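Local coordinates for soluble lytic murein transglycosylase (Escherichia coli, PDB 1QSA), which cleaves the glycosidic bonds between N-acetylmuramic acid and N-acetylglucosamine in peptidoglycan, leaving a 1,6-anhydro bond in the muramic acid, at residues A[33-41]-A[386-394]. Sequence-based numbering, arbitrary orientation.
Sequences KDYPLYPYL and ARVRELMYW. With SO4 (sulfate ion), chain C.
Tyr-35 reaches across to helix 383-393 with its hydroxyl, which serves two partners at once: it donates to Glu-390 OE1, OH to OE1 2.5 Å, and accepts from Trp-394 NE1, 2.9 Å from the same OH. With CG anti to the backbone N (chi1 -176°), the ring lies beside the carbonyl carbon and carries its OH to the helix. The carboxylate offers OE1's anti lone pair and stands steeply to the ring, while the indole N-H points at OH nearly within its own plane, at 159°. Arg-7 of helix 3-18 forms a salt bridge to the same OE1, which probably helps keep the glutamate charged. A phenylalanine here would probably leave the indole N-H without its acceptor and OE1 without the tyrosine donor.

Pro-36 suits the type I turn from Tyr-35 to Tyr-38, where its fixed phi fits. Its ring lies on the helix, CG 4.0 Å from Ala-386 CB, whose small methyl lets the backbones approach. Pro-36 O rests on the Arg-387 methylenes and accepts a hydrogen bond from a water that also makes a weak bond to Arg-387 NH1. The contact thus joins the N-terminal part of the all-helical chain to the L domain 345 residues later, consistent with closure of the alpha-superhelix into a ring.

Leu-37, the N-cap of helix 38-48, packs its branched end against Glu-390 and Leu-391, a fork that can touch several groups at once: CG lies 3.6 Å from Glu-390 CB, and CD1 3.9 Å from Leu-391 CD2. CD1 also meets the edge of the indole at Trp-394 CD1. Tyr-40 adds apolar bulk and a polar end: its OH sits 3.8 Å from Leu-391 CD1 and hydrogen-bonds Glu-403 of helix 397-408, the carboxylate that also forms a salt bridge with Arg-387 NE. Arg-387 CD lies 4.1 Å from Tyr-40 CE2, and the bend of the chain beyond it (chi3 -65°) directs the guanidinium.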
loop_
_atom_site.group_PDB
_atom_site.type_symbol
_atom_site.label_atom_id
_atom_site.label_comp_id
_atom_site.label_asym_id
_atom_site.label_seq_id
_atom_site.Cartn_x
_atom_site.Cartn_y
_atom_site.Cartn_z
ATOM N N LYS A 33 -20.128 0.717 33.573
ATOM C CA LYS A 33 -21.072 1.122 32.522
ATOM C C LYS A 33 -20.917 2.550 32.024
ATOM O O LYS A 33 -21.199 2.823 30.857
ATOM C CB LYS A 33 -22.528 0.894 32.952
ATOM C CG LYS A 33 -22.913 -0.567 33.034
ATOM C CD LYS A 33 -24.314 -0.738 33.627
ATOM C CE LYS A 33 -24.636 -2.208 33.844
ATOM N NZ LYS A 33 -25.863 -2.396 34.676
ATOM N N ASP A 34 -20.485 3.459 32.894
ATOM C CA ASP A 34 -20.325 4.856 32.487
ATOM C C ASP A 34 -18.977 5.197 31.851
ATOM O O ASP A 34 -18.784 6.320 31.391
ATOM C CB ASP A 34 -20.580 5.805 33.657
ATOM C CG ASP A 34 -22.042 5.842 34.081
ATOM O OD1 ASP A 34 -22.930 5.383 33.324
ATOM O OD2 ASP A 34 -22.303 6.345 35.187
ATOM N N TYR A 35 -18.045 4.247 31.842
ATOM C CA TYR A 35 -16.729 4.483 31.239
ATOM C C TYR A 35 -16.868 4.407 29.705
ATOM O O TYR A 35 -17.543 3.507 29.198
ATOM C CB TYR A 35 -15.743 3.429 31.735
ATOM C CG TYR A 35 -14.329 3.653 31.247
ATOM C CD1 TYR A 35 -13.643 4.841 31.550
ATOM C CD2 TYR A 35 -13.674 2.692 30.474
ATOM C CE1 TYR A 35 -12.343 5.063 31.092
ATOM C CE2 TYR A 35 -12.377 2.898 30.010
ATOM C CZ TYR A 35 -11.713 4.081 30.313
ATOM O OH TYR A 35 -10.453 4.265 29.816
ATOM N N PRO A 36 -16.249 5.347 28.950
ATOM C CA PRO A 36 -16.367 5.319 27.482
ATOM C C PRO A 36 -16.076 3.994 26.804
ATOM O O PRO A 36 -16.721 3.677 25.801
ATOM C CB PRO A 36 -15.401 6.413 27.021
ATOM C CG PRO A 36 -15.508 7.437 28.150
ATOM C CD PRO A 36 -15.542 6.562 29.404
ATOM N N LEU A 37 -15.129 3.229 27.340
ATOM C CA LEU A 37 -14.797 1.948 26.718
ATOM C C LEU A 37 -15.630 0.738 27.174
ATOM O O LEU A 37 -15.350 -0.394 26.769
ATOM C CB LEU A 37 -13.294 1.660 26.804
ATOM C CG LEU A 37 -12.374 2.763 26.245
ATOM C CD1 LEU A 37 -10.931 2.273 26.244
ATOM C CD2 LEU A 37 -12.771 3.173 24.831
ATOM N N TYR A 38 -16.692 0.970 27.943
ATOM C CA TYR A 38 -17.553 -0.136 28.379
ATOM C C TYR A 38 -18.050 -0.984 27.183
ATOM O O TYR A 38 -18.068 -2.206 27.273
ATOM C CB TYR A 38 -18.725 0.384 29.216
ATOM C CG TYR A 38 -19.600 -0.720 29.743
ATOM C CD1 TYR A 38 -19.182 -1.529 30.806
ATOM C CD2 TYR A 38 -20.826 -0.982 29.151
ATOM C CE1 TYR A 38 -19.982 -2.587 31.263
ATOM C CE2 TYR A 38 -21.632 -2.030 29.592
ATOM C CZ TYR A 38 -21.205 -2.825 30.640
ATOM O OH TYR A 38 -22.014 -3.868 31.037
ATOM N N PRO A 39 -18.406 -0.358 26.035
ATOM C CA PRO A 39 -18.870 -1.176 24.895
ATOM C C PRO A 39 -17.827 -2.212 24.452
ATOM O O PRO A 39 -18.191 -3.276 23.943
ATOM C CB PRO A 39 -19.131 -0.133 23.804
ATOM C CG PRO A 39 -19.580 1.062 24.587
ATOM C CD PRO A 39 -18.591 1.078 25.749
ATOM N N TYR A 40 -16.538 -1.903 24.611
ATOM C CA TYR A 40 -15.485 -2.864 24.265
ATOM C C TYR A 40 -15.516 -4.066 25.214
ATOM O O TYR A 40 -15.224 -5.195 24.807
ATOM C CB TYR A 40 -14.107 -2.206 24.249
ATOM C CG TYR A 40 -13.869 -1.347 23.032
ATOM C CD1 TYR A 40 -13.331 -1.896 21.861
ATOM C CD2 TYR A 40 -14.166 0.018 23.044
ATOM C CE1 TYR A 40 -13.098 -1.111 20.737
ATOM C CE2 TYR A 40 -13.928 0.820 21.910
ATOM C CZ TYR A 40 -13.398 0.240 20.764
ATOM O OH TYR A 40 -13.184 0.995 19.637
ATOM N N LEU A 41 -15.841 -3.826 26.481
ATOM C CA LEU A 41 -15.958 -4.907 27.464
ATOM C C LEU A 41 -17.174 -5.782 27.105
ATOM O O LEU A 41 -17.124 -7.007 27.220
ATOM C CB LEU A 41 -16.142 -4.324 28.876
ATOM C CG LEU A 41 -14.944 -3.569 29.461
ATOM C CD1 LEU A 41 -15.342 -3.003 30.820
ATOM C CD2 LEU A 41 -13.733 -4.493 29.584
ATOM N N ALA A 386 -14.906 10.653 23.015
ATOM C CA ALA A 386 -14.541 10.201 24.351
ATOM C C ALA A 386 -13.872 8.816 24.275
ATOM O O ALA A 386 -12.934 8.542 25.020
ATOM C CB ALA A 386 -15.759 10.169 25.261
ATOM N N ARG A 387 -14.335 7.951 23.364
ATOM C CA ARG A 387 -13.704 6.630 23.220
ATOM C C ARG A 387 -12.298 6.803 22.641
ATOM O O ARG A 387 -11.356 6.165 23.101
ATOM C CB ARG A 387 -14.527 5.701 22.323
ATOM C CG ARG A 387 -15.879 5.305 22.938
ATOM C CD ARG A 387 -16.441 4.043 22.307
ATOM N NE ARG A 387 -16.758 4.225 20.896
ATOM C CZ ARG A 387 -17.872 4.776 20.430
ATOM N NH1 ARG A 387 -18.810 5.221 21.262
ATOM N NH2 ARG A 387 -18.049 4.896 19.122
ATOM N N VAL A 388 -12.157 7.695 21.660
ATOM C CA VAL A 388 -10.847 7.951 21.046
ATOM C C VAL A 388 -9.859 8.413 22.111
ATOM O O VAL A 388 -8.736 7.912 22.182
ATOM C CB VAL A 388 -10.952 9.019 19.919
ATOM C CG1 VAL A 388 -9.544 9.467 19.456
ATOM C CG2 VAL A 388 -11.724 8.424 18.731
ATOM N N ARG A 389 -10.308 9.327 22.975
ATOM C CA ARG A 389 -9.462 9.839 24.048
ATOM C C ARG A 389 -8.961 8.708 24.958
ATOM O O ARG A 389 -7.773 8.634 25.261
ATOM C CB ARG A 389 -10.227 10.882 24.874
ATOM C CG ARG A 389 -9.470 11.395 26.100
ATOM C CD ARG A 389 -10.302 12.411 26.879
ATOM N NE ARG A 389 -9.601 12.861 28.088
ATOM C CZ ARG A 389 -10.182 13.464 29.133
ATOM N NH1 ARG A 389 -11.492 13.709 29.147
ATOM N NH2 ARG A 389 -9.442 13.827 30.174
ATOM N N GLU A 390 -9.859 7.809 25.359
ATOM C CA GLU A 390 -9.461 6.698 26.216
ATOM C C GLU A 390 -8.501 5.765 25.505
ATOM O O GLU A 390 -7.521 5.330 26.090
ATOM C CB GLU A 390 -10.677 5.906 26.716
ATOM C CG GLU A 390 -11.553 6.702 27.673
ATOM C CD GLU A 390 -10.720 7.445 28.705
ATOM O OE1 GLU A 390 -10.081 6.764 29.525
ATOM O OE2 GLU A 390 -10.665 8.705 28.668
ATOM N N LEU A 391 -8.805 5.442 24.249
ATOM C CA LEU A 391 -7.945 4.538 23.483
ATOM C C LEU A 391 -6.529 5.101 23.334
ATOM O O LEU A 391 -5.551 4.378 23.514
ATOM C CB LEU A 391 -8.574 4.241 22.129
ATOM C CG LEU A 391 -9.876 3.428 22.195
ATOM C CD1 LEU A 391 -10.581 3.481 20.836
ATOM C CD2 LEU A 391 -9.567 1.972 22.622
ATOM N N MET A 392 -6.424 6.411 23.115
ATOM C CA MET A 392 -5.109 7.038 22.986
ATOM C C MET A 392 -4.403 7.053 24.354
ATOM O O MET A 392 -3.194 6.835 24.436
ATOM C CB MET A 392 -5.246 8.452 22.395
ATOM C CG MET A 392 -5.707 8.467 20.936
ATOM S SD MET A 392 -4.622 7.484 19.854
ATOM C CE MET A 392 -3.178 8.552 19.780
ATOM N N TYR A 393 -5.176 7.239 25.428
ATOM C CA TYR A 393 -4.618 7.237 26.776
ATOM C C TYR A 393 -3.941 5.890 27.069
ATOM O O TYR A 393 -2.874 5.845 27.686
ATOM C CB TYR A 393 -5.700 7.499 27.817
ATOM C CG TYR A 393 -5.153 7.482 29.219
ATOM C CD1 TYR A 393 -4.391 8.547 29.695
ATOM C CD2 TYR A 393 -5.384 6.398 30.075
ATOM C CE1 TYR A 393 -3.876 8.537 30.986
ATOM C CE2 TYR A 393 -4.875 6.382 31.368
ATOM C CZ TYR A 393 -4.122 7.458 31.816
ATOM O OH TYR A 393 -3.625 7.478 33.100
ATOM N N TRP A 394 -4.538 4.803 26.585
ATOM C CA TRP A 394 -3.977 3.463 26.788
ATOM C C TRP A 394 -2.986 3.035 25.698
ATOM O O TRP A 394 -2.544 1.878 25.679
ATOM C CB TRP A 394 -5.105 2.422 26.881
ATOM C CG TRP A 394 -6.039 2.640 28.040
ATOM C CD1 TRP A 394 -7.371 2.910 27.968
ATOM C CD2 TRP A 394 -5.708 2.586 29.434
ATOM N NE1 TRP A 394 -7.896 3.030 29.233
ATOM C CE2 TRP A 394 -6.901 2.837 30.153
ATOM C CE3 TRP A 394 -4.522 2.351 30.148
ATOM C CZ2 TRP A 394 -6.945 2.859 31.558
ATOM C CZ3 TRP A 394 -4.569 2.371 31.556
ATOM C CH2 TRP A 394 -5.773 2.624 32.237
HETATM S S SO4 C . -5.904 12.770 29.368
HETATM O O1 SO4 C . -4.558 12.893 28.772
HETATM O O2 SO4 C . -6.536 14.100 29.483
HETATM O O3 SO4 C . -6.728 11.905 28.496
HETATM O O4 SO4 C . -5.768 12.203 30.718
HETATM O O HOH W 1 -18.846 4.976 24.581
#